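Side-chain contact in choline binding protein A (Lactobacillus salivarius str. Ren, PDB 5GT1), which carries a zinc-binding M23 peptidase-family domain and, as a probable S-layer protein, may contribute to adhesion to intestinal epithelial cells: residues G84-A87 with N91-V94. Sequence-based numbering, arbitrary orientation.
Sequences GYIA and NYVV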
# COMPACT_ATOMS: atom_id res chain seq x y z
N GLY A 84 -2.56 10.33 -8.41
CA GLY A 84 -2.33 10.26 -9.85
C GLY A 84 -2.77 8.98 -10.52
O GLY A 84 -3.39 8.11 -9.89
N TYR A 85 -2.45 8.88 -11.80
CA TYR A 85 -2.73 7.70 -12.58
C TYR A 85 -1.49 7.30 -13.37
O TYR A 85 -0.96 8.10 -14.15
CB TYR A 85 -3.89 7.93 -13.57
CG TYR A 85 -4.13 6.72 -14.44
CD1 TYR A 85 -4.96 5.69 -14.00
CD2 TYR A 85 -3.47 6.56 -15.67
CE1 TYR A 85 -5.15 4.56 -14.76
CE2 TYR A 85 -3.65 5.42 -16.43
CZ TYR A 85 -4.49 4.43 -15.98
OH TYR A 85 -4.68 3.28 -16.73
N ILE A 86 -1.01 6.07 -13.17
CA ILE A 86 0.03 5.49 -14.01
C ILE A 86 -0.43 4.07 -14.27
O ILE A 86 -0.60 3.30 -13.32
CB ILE A 86 1.40 5.47 -13.29
CG1 ILE A 86 1.93 6.90 -13.09
CG2 ILE A 86 2.40 4.62 -14.07
CD1 ILE A 86 3.05 7.00 -12.07
N ALA A 87 -0.65 3.71 -15.54
CA ALA A 87 -1.14 2.36 -15.86
C ALA A 87 -0.23 1.32 -15.21
O ALA A 87 1.00 1.44 -15.29
CB ALA A 87 -1.24 2.14 -17.36
N ASN A 91 -5.07 4.12 -10.60
CA ASN A 91 -5.22 5.30 -9.73
C ASN A 91 -4.56 5.04 -8.37
O ASN A 91 -4.83 4.02 -7.72
CB ASN A 91 -6.70 5.67 -9.56
CG ASN A 91 -7.37 6.00 -10.88
OD1 ASN A 91 -7.11 7.04 -11.47
ND2 ASN A 91 -8.21 5.09 -11.37
N TYR A 92 -3.68 5.95 -7.94
CA TYR A 92 -2.96 5.75 -6.68
C TYR A 92 -2.95 6.98 -5.78
O TYR A 92 -3.09 8.11 -6.26
CB TYR A 92 -1.53 5.26 -6.95
CG TYR A 92 -0.69 6.28 -7.68
CD1 TYR A 92 0.09 7.20 -6.97
CD2 TYR A 92 -0.70 6.35 -9.07
CE1 TYR A 92 0.85 8.16 -7.63
CE2 TYR A 92 0.06 7.30 -9.74
CZ TYR A 92 0.83 8.21 -9.02
OH TYR A 92 1.58 9.16 -9.67
N VAL A 93 -2.77 6.76 -4.49
CA VAL A 93 -2.65 7.83 -3.51
C VAL A 93 -1.33 7.64 -2.78
O VAL A 93 -1.01 6.52 -2.38
CB VAL A 93 -3.78 7.74 -2.47
CG1 VAL A 93 -3.68 8.87 -1.45
CG2 VAL A 93 -5.13 7.75 -3.16
N VAL A 94 -0.58 8.73 -2.65
CA VAL A 94 0.69 8.74 -1.92
C VAL A 94 0.52 9.55 -0.63
O VAL A 94 0.05 10.70 -0.65
CB VAL A 94 1.85 9.32 -2.78
CG1 VAL A 94 3.19 9.24 -2.04
CG2 VAL A 94 1.92 8.57 -4.12
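The carbonyl oxygen of Gly84 is met by two groups of segment 91-94, one through a hydrogen bond and one through a CA-H...O contact. This is the loop end of the beta hairpin of strands 78-86 and 92-96, within the M23 peptidase-family domain. Tyr92 N binds Gly84 O at 2.9 Å with an N-H...O angle of 166°. Asn91 CA adds the CA-H...O contact to the same Gly84 O at 3.4 Å. In return, Gly84 N donates to Tyr92 O at 3.1 Å. Gly84 and Tyr92 thus form an antiparallel hydrogen-bonded pair, and Tyr85 with Asn91 is the neighbouring non-hydrogen-bonded pair.

The Tyr92 ring lies across the backbone of Gly84. Its CG sits between its own backbone N and carbonyl carbon (chi1 65°), which folds the ring back over the partner strand. Gly84 CA makes a CH-pi contact with one ring face, 4.1 Å from the centroid. Gly84 has no side chain, and the ring occupies the side where a CB would project. Ile86 meets the hydroxyl end of this ring: its CD1 is 3.5 Å from Tyr92 OH, and its CG1 also reaches CE2. Met147 of helix 146-151 touches both Ile86 and Tyr92. Tyr92 OH has a weak hydrogen bond to Gln82 NE2. The Tyr92 side chain is about 8 Å from that of the zinc ligand His137 and about 11 Å from the zinc ion, so it lies outside the metal's first shell.

Tyr85 and Asn91 meet on the other face of the hairpin. Tyr85 OH hydrogen-bonds to Glu90 OE1, while Asn91 ND2 donates to Phe108 O, which anchors the amide. The ring and amide planes are 57° apart. Asn91 OD1 comes to the ring edge, near its plane, 3.6 Å from Tyr85 CD1.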